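Local coordinates for protein N-acyl-D-glutamate deacylase (Bordetella bronchiseptica, PDB 3GIP) that probably removes the acyl group from N-acyl-D-glutamate by hydrolysis, as a zinc-dependent member of the amidohydrolase superfamily, at residues A[108-113]-A[288-293]; A[250-255]-A[293-298]; A[87-92]-A[425-430]; A[81-86]-A[136-141]; A[228-233]-A[265-270]. All coordinates share one frame; numbering follows the deposited sequence.

Contact 1: A[108-113]-A[288-293]; sequences TAAALA and STILIP. With FMT (formic acid), chain D.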
# COMPACT_ATOMS: atom_id res chain seq x y z
N THR A 108 1.41 23.72 1.12
CA THR A 108 0.85 22.65 0.32
C THR A 108 1.95 21.88 -0.41
O THR A 108 3.11 22.28 -0.40
CB THR A 108 -0.14 23.19 -0.72
OG1 THR A 108 -0.75 22.10 -1.41
CG2 THR A 108 0.58 24.08 -1.73
N ALA A 109 1.55 20.78 -1.04
CA ALA A 109 2.49 19.96 -1.80
C ALA A 109 1.71 19.24 -2.89
O ALA A 109 0.60 18.76 -2.66
CB ALA A 109 3.16 18.95 -0.87
N ALA A 110 2.29 19.17 -4.08
CA ALA A 110 1.65 18.50 -5.20
C ALA A 110 1.30 17.06 -4.87
O ALA A 110 0.24 16.56 -5.25
CB ALA A 110 2.56 18.55 -6.43
N ALA A 111 2.19 16.39 -4.14
CA ALA A 111 2.00 15.00 -3.75
C ALA A 111 0.76 14.77 -2.89
O ALA A 111 0.27 13.65 -2.79
CB ALA A 111 3.24 14.48 -3.04
N LEU A 112 0.26 15.83 -2.25
CA LEU A 112 -0.93 15.70 -1.42
C LEU A 112 -2.12 15.28 -2.29
O LEU A 112 -3.12 14.77 -1.78
CB LEU A 112 -1.24 17.02 -0.71
CG LEU A 112 -0.33 17.39 0.46
CD1 LEU A 112 -0.73 18.75 1.01
CD2 LEU A 112 -0.44 16.33 1.55
N ALA A 113 -2.00 15.48 -3.59
CA ALA A 113 -3.06 15.12 -4.53
C ALA A 113 -3.23 13.60 -4.57
O ALA A 113 -4.24 13.09 -5.05
CB ALA A 113 -2.74 15.65 -5.92
N SER A 288 2.73 5.34 -11.50
CA SER A 288 1.69 6.35 -11.64
C SER A 288 1.77 7.32 -10.48
O SER A 288 1.76 6.92 -9.33
CB SER A 288 0.30 5.71 -11.68
OG SER A 288 -0.70 6.69 -11.92
N THR A 289 1.85 8.61 -10.80
CA THR A 289 1.91 9.63 -9.77
C THR A 289 1.62 10.96 -10.43
O THR A 289 1.06 11.01 -11.52
CB THR A 289 3.29 9.64 -9.06
OG1 THR A 289 3.26 10.57 -7.97
CG2 THR A 289 4.40 10.03 -10.03
N ILE A 290 2.00 12.05 -9.77
CA ILE A 290 1.76 13.37 -10.34
C ILE A 290 2.51 13.54 -11.65
O ILE A 290 3.54 12.90 -11.89
CB ILE A 290 2.19 14.47 -9.36
CG1 ILE A 290 3.67 14.31 -9.00
CG2 ILE A 290 1.34 14.39 -8.10
CD1 ILE A 290 4.22 15.41 -8.11
N LEU A 291 1.98 14.40 -12.52
CA LEU A 291 2.63 14.66 -13.80
C LEU A 291 3.86 15.52 -13.53
O LEU A 291 3.78 16.56 -12.87
CB LEU A 291 1.68 15.40 -14.75
CG LEU A 291 2.27 15.77 -16.11
CD1 LEU A 291 2.72 14.51 -16.85
CD2 LEU A 291 1.23 16.51 -16.93
N ILE A 292 5.00 15.06 -14.03
CA ILE A 292 6.27 15.76 -13.84
C ILE A 292 6.80 16.22 -15.19
O ILE A 292 7.28 15.42 -15.99
CB ILE A 292 7.28 14.81 -13.15
CG1 ILE A 292 6.72 14.37 -11.80
CG2 ILE A 292 8.62 15.51 -12.98
CD1 ILE A 292 7.44 13.19 -11.18
N PRO A 293 6.72 17.53 -15.47
CA PRO A 293 7.19 18.08 -16.75
C PRO A 293 8.62 17.72 -17.12
O PRO A 293 8.95 17.60 -18.30
CB PRO A 293 6.99 19.58 -16.56
CG PRO A 293 5.79 19.65 -15.68
CD PRO A 293 6.10 18.58 -14.65
C FMT D . 4.76 4.71 -8.17
O1 FMT D . 3.72 4.72 -8.78
O2 FMT D . 5.46 3.57 -8.08

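Contact 2: A[250-255]-A[293-298]; sequences KCMMPQ and PERAET. With FMT (formic acid), chain E; FMT (formic acid), chain D.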
# COMPACT_ATOMS: atom_id res chain seq x y z
N LYS A 250 11.51 -0.44 -7.58
CA LYS A 250 11.55 -0.55 -9.03
C LYS A 250 12.76 0.17 -9.59
O LYS A 250 13.43 0.93 -8.89
CB LYS A 250 10.31 0.12 -9.61
CG LYS A 250 10.34 1.65 -9.44
CD LYS A 250 9.12 2.34 -10.01
CE LYS A 250 7.94 2.26 -9.07
NZ LYS A 250 8.14 3.10 -7.84
N CYS A 251 13.02 -0.08 -10.87
CA CYS A 251 14.11 0.56 -11.61
C CYS A 251 13.48 1.12 -12.88
O CYS A 251 13.07 0.37 -13.77
CB CYS A 251 15.20 -0.46 -11.95
SG CYS A 251 16.04 -1.11 -10.49
N MET A 252 13.39 2.45 -12.95
CA MET A 252 12.78 3.12 -14.09
C MET A 252 13.77 3.52 -15.19
O MET A 252 14.89 3.95 -14.90
CB MET A 252 12.03 4.36 -13.61
CG MET A 252 10.90 4.04 -12.63
SD MET A 252 10.02 5.53 -12.10
CE MET A 252 9.04 5.87 -13.58
N MET A 253 13.31 3.39 -16.43
CA MET A 253 14.08 3.70 -17.64
C MET A 253 15.06 2.58 -18.00
O MET A 253 15.76 2.05 -17.14
CB MET A 253 14.79 5.05 -17.50
CG MET A 253 13.81 6.20 -17.28
SD MET A 253 14.58 7.83 -17.31
CE MET A 253 14.55 8.17 -19.02
N PRO A 254 15.11 2.21 -19.29
CA PRO A 254 15.98 1.16 -19.82
C PRO A 254 17.42 1.11 -19.34
O PRO A 254 17.96 0.03 -19.09
CB PRO A 254 15.88 1.35 -21.33
CG PRO A 254 14.49 1.85 -21.50
CD PRO A 254 14.37 2.87 -20.38
N GLN A 255 18.06 2.27 -19.21
CA GLN A 255 19.45 2.30 -18.78
C GLN A 255 19.62 1.81 -17.35
O GLN A 255 20.73 1.47 -16.93
CB GLN A 255 20.04 3.72 -18.90
CG GLN A 255 19.42 4.74 -17.96
CD GLN A 255 18.25 5.48 -18.58
OE1 GLN A 255 17.58 4.98 -19.47
NE2 GLN A 255 18.00 6.69 -18.09
N PRO A 293 6.72 17.53 -15.47
CA PRO A 293 7.19 18.08 -16.75
C PRO A 293 8.62 17.72 -17.12
O PRO A 293 8.95 17.60 -18.30
CB PRO A 293 6.99 19.58 -16.56
CG PRO A 293 5.79 19.65 -15.68
CD PRO A 293 6.10 18.58 -14.65
N GLU A 294 9.47 17.55 -16.11
CA GLU A 294 10.87 17.21 -16.35
C GLU A 294 11.05 15.85 -17.01
O GLU A 294 12.15 15.51 -17.47
CB GLU A 294 11.67 17.27 -15.05
CG GLU A 294 11.68 18.64 -14.38
CD GLU A 294 10.58 18.81 -13.35
OE1 GLU A 294 9.39 18.65 -13.70
OE2 GLU A 294 10.90 19.10 -12.18
N ARG A 295 9.98 15.05 -17.05
CA ARG A 295 10.03 13.72 -17.66
C ARG A 295 9.47 13.73 -19.08
O ARG A 295 9.53 12.72 -19.78
CB ARG A 295 9.22 12.73 -16.82
CG ARG A 295 9.78 12.47 -15.43
CD ARG A 295 8.91 11.46 -14.69
NE ARG A 295 9.40 11.16 -13.35
CZ ARG A 295 8.85 10.27 -12.54
NH1 ARG A 295 7.78 9.58 -12.94
NH2 ARG A 295 9.35 10.05 -11.34
N ALA A 296 8.94 14.88 -19.50
CA ALA A 296 8.34 15.02 -20.82
C ALA A 296 9.22 14.53 -21.97
O ALA A 296 8.72 13.98 -22.95
CB ALA A 296 7.94 16.47 -21.06
N GLU A 297 10.53 14.74 -21.86
CA GLU A 297 11.45 14.33 -22.91
C GLU A 297 12.36 13.16 -22.52
O GLU A 297 13.34 12.88 -23.20
CB GLU A 297 12.33 15.51 -23.34
CG GLU A 297 11.59 16.69 -23.96
CD GLU A 297 10.80 16.32 -25.21
OE1 GLU A 297 11.19 15.34 -25.90
OE2 GLU A 297 9.81 17.01 -25.52
N THR A 298 12.04 12.48 -21.42
CA THR A 298 12.85 11.35 -20.99
C THR A 298 12.08 10.03 -21.01
O THR A 298 12.68 8.96 -21.07
CB THR A 298 13.45 11.56 -19.58
OG1 THR A 298 12.39 11.71 -18.63
CG2 THR A 298 14.32 12.81 -19.55
C FMT E . 7.21 7.32 -10.25
O1 FMT E . 6.90 7.50 -11.40
O2 FMT E . 7.95 8.23 -9.61
C FMT D . 4.76 4.71 -8.17
O1 FMT D . 3.72 4.72 -8.78
O2 FMT D . 5.46 3.57 -8.08

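Contact 3: A[87-92]-A[425-430]; sequences ITTVVV and WADVVV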
# COMPACT_ATOMS: atom_id res chain seq x y z
N ILE A 87 -8.58 -7.88 -0.30
CA ILE A 87 -7.89 -7.11 0.73
C ILE A 87 -8.77 -6.84 1.95
O ILE A 87 -9.89 -6.35 1.80
CB ILE A 87 -7.40 -5.77 0.14
CG1 ILE A 87 -6.39 -6.04 -0.97
CG2 ILE A 87 -6.77 -4.90 1.23
CD1 ILE A 87 -6.08 -4.83 -1.83
N THR A 88 -8.26 -7.15 3.14
CA THR A 88 -9.00 -6.95 4.38
C THR A 88 -8.36 -5.92 5.31
O THR A 88 -8.96 -5.51 6.31
CB THR A 88 -9.15 -8.27 5.16
OG1 THR A 88 -7.85 -8.84 5.38
CG2 THR A 88 -10.01 -9.26 4.39
N THR A 89 -7.13 -5.53 5.00
CA THR A 89 -6.40 -4.54 5.80
C THR A 89 -5.56 -3.69 4.85
O THR A 89 -4.98 -4.21 3.90
CB THR A 89 -5.44 -5.19 6.83
OG1 THR A 89 -6.20 -5.92 7.80
CG2 THR A 89 -4.60 -4.13 7.54
N VAL A 90 -5.49 -2.39 5.12
CA VAL A 90 -4.66 -1.52 4.30
C VAL A 90 -3.83 -0.61 5.18
O VAL A 90 -4.30 -0.15 6.22
CB VAL A 90 -5.50 -0.64 3.34
CG1 VAL A 90 -6.42 0.29 4.13
CG2 VAL A 90 -4.57 0.18 2.45
N VAL A 91 -2.59 -0.38 4.77
CA VAL A 91 -1.70 0.51 5.49
C VAL A 91 -1.69 1.79 4.66
O VAL A 91 -1.24 1.80 3.51
CB VAL A 91 -0.27 -0.06 5.58
CG1 VAL A 91 0.63 0.90 6.34
CG2 VAL A 91 -0.30 -1.42 6.27
N VAL A 92 -2.20 2.87 5.23
CA VAL A 92 -2.26 4.15 4.53
C VAL A 92 -1.19 5.12 5.04
O VAL A 92 -0.44 4.80 5.96
CB VAL A 92 -3.65 4.82 4.70
CG1 VAL A 92 -4.74 3.88 4.21
CG2 VAL A 92 -3.88 5.18 6.17
N TRP A 425 -7.89 -12.71 14.50
CA TRP A 425 -9.05 -12.04 13.94
C TRP A 425 -9.47 -12.74 12.65
O TRP A 425 -8.62 -13.18 11.86
CB TRP A 425 -8.74 -10.57 13.65
CG TRP A 425 -8.65 -9.75 14.89
CD1 TRP A 425 -7.52 -9.27 15.48
CD2 TRP A 425 -9.74 -9.31 15.70
NE1 TRP A 425 -7.84 -8.56 16.62
CE2 TRP A 425 -9.20 -8.57 16.77
CE3 TRP A 425 -11.13 -9.48 15.63
CZ2 TRP A 425 -9.99 -7.99 17.77
CZ3 TRP A 425 -11.93 -8.90 16.62
CH2 TRP A 425 -11.35 -8.16 17.67
N ALA A 426 -10.77 -12.84 12.44
CA ALA A 426 -11.30 -13.52 11.26
C ALA A 426 -11.31 -12.72 9.97
O ALA A 426 -12.38 -12.49 9.39
CB ALA A 426 -12.69 -14.07 11.56
N ASP A 427 -10.13 -12.28 9.52
CA ASP A 427 -10.00 -11.58 8.25
C ASP A 427 -9.74 -12.76 7.31
O ASP A 427 -8.70 -13.41 7.41
CB ASP A 427 -8.79 -10.63 8.23
CG ASP A 427 -8.97 -9.43 9.14
OD1 ASP A 427 -10.13 -9.04 9.42
OD2 ASP A 427 -7.95 -8.85 9.57
N VAL A 428 -10.68 -13.04 6.42
CA VAL A 428 -10.56 -14.20 5.54
C VAL A 428 -10.96 -13.94 4.10
O VAL A 428 -11.88 -13.17 3.83
CB VAL A 428 -11.45 -15.36 6.06
CG1 VAL A 428 -11.20 -16.62 5.26
CG2 VAL A 428 -11.20 -15.59 7.54
N VAL A 429 -10.27 -14.59 3.18
CA VAL A 429 -10.62 -14.47 1.77
C VAL A 429 -10.71 -15.89 1.21
O VAL A 429 -9.86 -16.73 1.49
CB VAL A 429 -9.58 -13.66 0.95
CG1 VAL A 429 -8.21 -14.32 1.01
CG2 VAL A 429 -10.05 -13.55 -0.50
N VAL A 430 -11.77 -16.14 0.45
CA VAL A 430 -11.98 -17.43 -0.18
C VAL A 430 -11.88 -17.20 -1.68
O VAL A 430 -12.58 -16.34 -2.22
CB VAL A 430 -13.39 -17.99 0.15
CG1 VAL A 430 -13.60 -19.33 -0.53
CG2 VAL A 430 -13.55 -18.12 1.66
O HOH W 1 -6.20 -8.55 7.56

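Contact 4: A[81-86]-A[136-141]; sequences WKTSQG and PMINVA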
# COMPACT_ATOMS: atom_id res chain seq x y z
N TRP A 81 -12.75 -1.41 -4.35
CA TRP A 81 -11.53 -1.69 -5.09
C TRP A 81 -10.58 -2.56 -4.27
O TRP A 81 -9.70 -3.22 -4.81
CB TRP A 81 -10.83 -0.39 -5.52
CG TRP A 81 -10.48 0.58 -4.42
CD1 TRP A 81 -9.27 0.72 -3.80
CD2 TRP A 81 -11.36 1.55 -3.83
NE1 TRP A 81 -9.34 1.73 -2.86
CE2 TRP A 81 -10.61 2.25 -2.86
CE3 TRP A 81 -12.70 1.89 -4.02
CZ2 TRP A 81 -11.16 3.28 -2.09
CZ3 TRP A 81 -13.25 2.92 -3.25
CH2 TRP A 81 -12.47 3.60 -2.30
N LYS A 82 -10.79 -2.57 -2.95
CA LYS A 82 -9.97 -3.38 -2.05
C LYS A 82 -10.60 -4.75 -1.82
O LYS A 82 -9.98 -5.78 -2.04
CB LYS A 82 -9.82 -2.71 -0.68
CG LYS A 82 -9.16 -1.34 -0.68
CD LYS A 82 -7.71 -1.38 -1.10
CE LYS A 82 -7.04 -0.08 -0.72
NZ LYS A 82 -5.68 0.10 -1.30
N THR A 83 -11.85 -4.74 -1.37
CA THR A 83 -12.54 -5.99 -1.08
C THR A 83 -12.67 -6.93 -2.27
O THR A 83 -12.55 -8.15 -2.12
CB THR A 83 -13.95 -5.73 -0.50
OG1 THR A 83 -14.77 -5.11 -1.50
CG2 THR A 83 -13.86 -4.81 0.71
N SER A 84 -12.90 -6.37 -3.46
CA SER A 84 -13.06 -7.19 -4.66
C SER A 84 -11.79 -7.92 -5.08
O SER A 84 -11.85 -8.81 -5.93
CB SER A 84 -13.58 -6.34 -5.82
OG SER A 84 -12.63 -5.38 -6.24
N GLN A 85 -10.65 -7.56 -4.51
CA GLN A 85 -9.41 -8.26 -4.83
C GLN A 85 -8.87 -9.00 -3.60
O GLN A 85 -7.70 -9.40 -3.56
CB GLN A 85 -8.36 -7.31 -5.42
CG GLN A 85 -7.92 -6.15 -4.56
CD GLN A 85 -6.82 -5.33 -5.23
OE1 GLN A 85 -5.74 -5.85 -5.51
NE2 GLN A 85 -7.09 -4.06 -5.48
N GLY A 86 -9.73 -9.17 -2.60
CA GLY A 86 -9.38 -9.90 -1.40
C GLY A 86 -8.67 -9.20 -0.25
O GLY A 86 -8.23 -9.87 0.68
N PRO A 136 -14.43 1.85 9.10
CA PRO A 136 -14.03 1.56 7.72
C PRO A 136 -14.49 0.17 7.28
O PRO A 136 -14.72 -0.70 8.11
CB PRO A 136 -12.51 1.69 7.77
CG PRO A 136 -12.20 1.16 9.14
CD PRO A 136 -13.26 1.83 10.00
N MET A 137 -14.61 -0.02 5.97
CA MET A 137 -15.04 -1.31 5.42
C MET A 137 -14.02 -2.40 5.73
O MET A 137 -14.38 -3.56 5.95
CB MET A 137 -15.23 -1.20 3.91
CG MET A 137 -15.83 -2.45 3.28
SD MET A 137 -17.52 -2.76 3.83
CE MET A 137 -18.43 -1.66 2.72
N ILE A 138 -12.75 -2.02 5.72
CA ILE A 138 -11.66 -2.94 6.01
C ILE A 138 -10.81 -2.37 7.13
O ILE A 138 -11.02 -1.23 7.56
CB ILE A 138 -10.77 -3.18 4.76
CG1 ILE A 138 -10.08 -1.88 4.34
CG2 ILE A 138 -11.61 -3.72 3.61
CD1 ILE A 138 -9.06 -2.06 3.21
N ASN A 139 -9.85 -3.14 7.62
CA ASN A 139 -8.99 -2.67 8.70
C ASN A 139 -8.03 -1.61 8.19
O ASN A 139 -7.59 -1.65 7.04
CB ASN A 139 -8.21 -3.83 9.31
CG ASN A 139 -9.11 -4.92 9.83
OD1 ASN A 139 -9.04 -6.07 9.39
ND2 ASN A 139 -9.99 -4.56 10.77
N VAL A 140 -7.71 -0.65 9.06
CA VAL A 140 -6.82 0.44 8.69
C VAL A 140 -5.68 0.69 9.66
O VAL A 140 -5.89 0.90 10.85
CB VAL A 140 -7.61 1.76 8.55
CG1 VAL A 140 -6.69 2.88 8.12
CG2 VAL A 140 -8.75 1.58 7.56
N ALA A 141 -4.46 0.65 9.13
CA ALA A 141 -3.26 0.94 9.91
C ALA A 141 -2.74 2.21 9.25
O ALA A 141 -2.87 2.37 8.03
CB ALA A 141 -2.24 -0.18 9.77

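Contact 5: A[228-233]-A[265-270]; sequences AAVEEV and ANIDRA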
# COMPACT_ATOMS: atom_id res chain seq x y z
N ALA A 228 21.87 4.77 -5.18
CA ALA A 228 22.21 5.73 -4.14
C ALA A 228 21.01 5.96 -3.23
O ALA A 228 21.16 6.13 -2.02
CB ALA A 228 22.65 7.04 -4.77
N ALA A 229 19.82 5.96 -3.82
CA ALA A 229 18.58 6.18 -3.06
C ALA A 229 18.31 5.07 -2.05
O ALA A 229 17.89 5.34 -0.93
CB ALA A 229 17.41 6.32 -4.02
N VAL A 230 18.55 3.83 -2.45
CA VAL A 230 18.35 2.71 -1.54
C VAL A 230 19.40 2.77 -0.44
O VAL A 230 19.09 2.56 0.73
CB VAL A 230 18.45 1.35 -2.29
CG1 VAL A 230 18.55 0.20 -1.29
CG2 VAL A 230 17.22 1.16 -3.17
N GLU A 231 20.64 3.06 -0.81
CA GLU A 231 21.73 3.16 0.16
C GLU A 231 21.42 4.24 1.19
O GLU A 231 21.71 4.08 2.38
CB GLU A 231 23.04 3.49 -0.56
CG GLU A 231 24.22 3.90 0.34
CD GLU A 231 24.59 2.85 1.38
OE1 GLU A 231 24.23 1.66 1.20
OE2 GLU A 231 25.25 3.21 2.37
N GLU A 232 20.81 5.34 0.75
CA GLU A 232 20.47 6.43 1.65
C GLU A 232 19.53 6.01 2.77
O GLU A 232 19.75 6.34 3.94
CB GLU A 232 19.84 7.59 0.86
CG GLU A 232 19.25 8.69 1.74
CD GLU A 232 18.75 9.89 0.96
OE1 GLU A 232 18.35 9.71 -0.21
OE2 GLU A 232 18.73 11.01 1.52
N VAL A 233 18.47 5.27 2.43
CA VAL A 233 17.54 4.84 3.47
C VAL A 233 18.07 3.67 4.28
O VAL A 233 17.68 3.48 5.44
CB VAL A 233 16.15 4.49 2.87
CG1 VAL A 233 15.54 5.73 2.24
CG2 VAL A 233 16.26 3.36 1.86
N ALA A 265 20.98 -6.58 -3.23
CA ALA A 265 22.19 -7.09 -2.60
C ALA A 265 22.50 -6.21 -1.40
O ALA A 265 22.94 -6.69 -0.35
CB ALA A 265 23.36 -7.07 -3.59
N ASN A 266 22.26 -4.91 -1.55
CA ASN A 266 22.51 -3.95 -0.48
C ASN A 266 21.51 -4.21 0.64
O ASN A 266 21.87 -4.20 1.82
CB ASN A 266 22.35 -2.53 -1.02
CG ASN A 266 23.02 -1.49 -0.15
OD1 ASN A 266 23.60 -1.81 0.89
ND2 ASN A 266 22.94 -0.23 -0.57
N ILE A 267 20.26 -4.44 0.26
CA ILE A 267 19.21 -4.74 1.22
C ILE A 267 19.59 -6.00 2.00
O ILE A 267 19.44 -6.06 3.22
CB ILE A 267 17.87 -4.93 0.49
CG1 ILE A 267 17.36 -3.56 0.02
CG2 ILE A 267 16.86 -5.62 1.39
CD1 ILE A 267 16.11 -3.61 -0.84
N ASP A 268 20.09 -7.00 1.29
CA ASP A 268 20.49 -8.24 1.93
C ASP A 268 21.63 -8.02 2.92
O ASP A 268 21.64 -8.60 4.00
CB ASP A 268 20.91 -9.29 0.89
CG ASP A 268 19.71 -9.89 0.17
OD1 ASP A 268 18.57 -9.72 0.66
OD2 ASP A 268 19.92 -10.56 -0.86
N ARG A 269 22.59 -7.17 2.56
CA ARG A 269 23.71 -6.90 3.46
C ARG A 269 23.20 -6.24 4.74
O ARG A 269 23.71 -6.51 5.83
CB ARG A 269 24.75 -5.99 2.79
CG ARG A 269 25.55 -6.68 1.69
CD ARG A 269 26.79 -5.87 1.31
NE ARG A 269 26.48 -4.64 0.59
CZ ARG A 269 26.12 -4.59 -0.69
NH1 ARG A 269 26.02 -5.71 -1.40
NH2 ARG A 269 25.86 -3.43 -1.27
N ALA A 270 22.19 -5.39 4.61
CA ALA A 270 21.63 -4.70 5.76
C ALA A 270 20.86 -5.64 6.69
O ALA A 270 21.01 -5.56 7.91
CB ALA A 270 20.71 -3.57 5.30

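Contact 1: A[108-113]-A[288-293]
The flat group that matters between A110 and I290 is the peptide following A110: methyl CG2 of I290 lies over one face of it, 3.7 Å from A110 O, well above the peptide plane. The same carbonyl oxygen has a second job, accepting the backbone N of A113 at 3.0 Å, one of the bonds of the 3-10 turn. On the formate of chain D, at the far end of the partner segment, O1 takes the N-H of S288 in an almost straight bond (3.0 Å from S288 N, 175° at the hydrogen).

Besides CG2, I290 offers its longer branch. A chi1 of 58° aims CG1 at the 108-113 loop, and the extended second torsion carries CD1 on to the methyl of A110, with CD1 and A110 CB 3.9 Å apart. The two branches thus divide A110, one taking its carbonyl and the other its CB, while A111 adds a looser touch from its CA to I290 CG2.

In the fold, 108-113 belongs to the long loop between strand 87-92 of the TIM barrel and helix 124-133. I290 ends strand 287-290, an outer strand of the small antiparallel sheet it forms with 339-343 and 303-307. Y343 of that sheet binds both I290 O and I292 N through its hydroxyl, fixing the backbone on which I290 is mounted. The side chain of A111 is about 8 Å from the bound zinc, and the formate held by S288 N is also hydrogen-bonded to Y282 and R376.

Contact 2: A[250-255]-A[293-298]
M252 and R295 meet beside a formate ion, which the arginine holds with two parallel-running bonds: R295 NH1 gives to O1 of the chain E formate at 2.7 Å, and R295 NH2 to its O2 at 2.9 Å. Both are close to straight (168° and 173°), and the formate carbon lies in the guanidinium plane, at the edge of the group. M252 comes in obliquely to that plane, its chain crossing the arginine at about a right angle. Its methyl CE is 4.0 Å from R295 NH1 and 3.5 Å from formate O1, so the thioether end lies against the arginine and its formate without bonding to them.

The arginine reaches this far because it is fully extended from CG to NE. Y343 adds a cation-pi contact to the guanidinium. Segment 250-255 is the loop after strand 243-246 of the amidohydrolase TIM barrel; its partner follows strand 287-290 of the small antiparallel sheet. The side chain of R295 is about 9 Å from the bound zinc. The two formates gathered here probably come from the crystallisation liquor, but they may mark where carboxylates of the substrate could bind.

K250 serves the second formate: NZ gives to O2 of the chain D ion at 2.7 Å. It also makes a salt bridge to E222 and a hydrogen bond to the carbonyl of H248, a zinc ligand. Farther out, T298 folds back on its own segment, its N and its OG1 reaching R295 O from the same face, OG1 at 3.2 Å.

Contact 3: A[87-92]-A[425-430]
T88 and D427 face each other with their CB atoms pointing across the contact, and the two side chains cross obliquely. T88 OG1 comes 3.5 Å from D427 CB, so the hydroxyl rests on the methylene of the aspartate rather than on its carboxylate. T89 approaches from one residue along, at about a right angle to D427, with its OG1 3.8 Å from D427 OD2.

The gap between these polar ends is bridged by one water. It donates to D427 OD2 at 2.7 Å and is hydrogen-bonded to T88 OG1 at 2.7 Å and to T89 OG1 at 2.6 Å. Neighbours in a strand would normally point to opposite faces; here a kink in the backbone at T88 (psi -11°) works together with unlike first torsions, chi1 55° in T88 and -65° in T89, to bring both hydroxyls to the same point. The other branch of T88, CG2, is 4.3 Å from V428 N.

D427 takes its strongest partner from outside, a salt bridge from R417 to OD2, while OD1 accepts the backbone N of N458. With both oxygens engaged, the carboxylate is held in its rotation and probably stays ionised although buried; the water adds a further partner for OD2.

No backbone bond joins the two segments. Strand 87-92 runs parallel to strand 57-64, and 428-431 pairs antiparallel with that same strand, so the water site bridges the TIM barrel and the strands returning from the C-terminal part of the chain, in the barrel-plus-beta-domain build of the amidohydrolases.

Contact 4: A[81-86]-A[136-141]
K82 and T83 lie at the C-terminal end of helix 80-83, within the Schellman motif that ends the helix and leads the chain into barrel strand 87-92, and they pack on M137 and I138, which lead into the next strand, 139-145. The methyl CG2 of T83 makes two touches, to I138 CG2 at 3.8 Å and to M137 CG at 4.0 Å. M137 crosses the threonine at about a right angle; I138 meets it at a slant.

I138 turns its two branches to different neighbours. With chi1 at 64° its longer branch swings toward K82, where CB and CG are each 4.0 Å from I138 CD1, and CG2 keeps to T83. Only the root of the lysine packs here. Its chain bends at chi2 and leads NZ off to D64 and D69, two salt bridges that probably compensate its buried charge.

Because 87-92 and 139-145 are parallel neighbours in the TIM barrel, the contact joins the two entries to adjacent strands. The Schellman bonds run from G86 N to T83 O (3.0 Å) and from I87 N to K82 O, with G86 at the positive phi the motif needs. Q85 braces the same turn: its NE2 gives to W81 O at 2.8 Å, nearly straight at 172° and in the plane of its own amide. T83 and M137 also both touch V462 of strand 460-463.

Contact 5: A[228-233]-A[265-270]
N266 has the most surface covered, followed by V230 and E231, and the bond between N266 and E231 carries the polar part of the contact. N266 ND2 donates to E231 OE1 over 2.9 Å at 170°. The amide and carboxylate planes are nearly coplanar, 4° apart, and OE1 is used on its anti side, away from OE2. The glutamate starts off beside its helix, but the bend at chi2 brings its carboxylate back across to the asparagine.

V230 fills in next to this polar pair. Its CG1 is 4.2 Å from I267 CG1, the two side chains crossing at about a right angle, and 4.5 Å from N266 ND2. Within the asparagine's own helix, R269 lays one face of its guanidinium, off-centre, against N266 CA.

The segments 228-233 and 265-270, of helices 226-240 and 260-272, have axes 14° apart and 10.2 Å at closest approach, as expected of successive outer helices in a TIM barrel. E231 OE2 forms a salt bridge with R238, so N266 holds OE1 and R238 holds OE2, among other partners; this should help fix the group's rotation and probably favours its ionised form.

In the fold
From the N terminus, 81-86 and 87-92 open contacts 4 and 3 back to back, and 108-113 opens contact 1. Contact 4 closes first, at 136-141, crossing both of the others. Contact 5 then joins two outer helices and lies wholly within the span of contact 1, while contact 2 opens at 250-255 before 265-270 completes it, so these two cross. Contact 1 closes at 288-293, crossing contact 2, which shares P293 and closes next. Contact 3 closes last, at 425-430, enclosing 1, 2 and 5. Contacts 3 and 4 touch through paired barrel strands, T88 O to N139 N among them; contacts 1 and 2 share a formate beyond the chain's centre from contact 3.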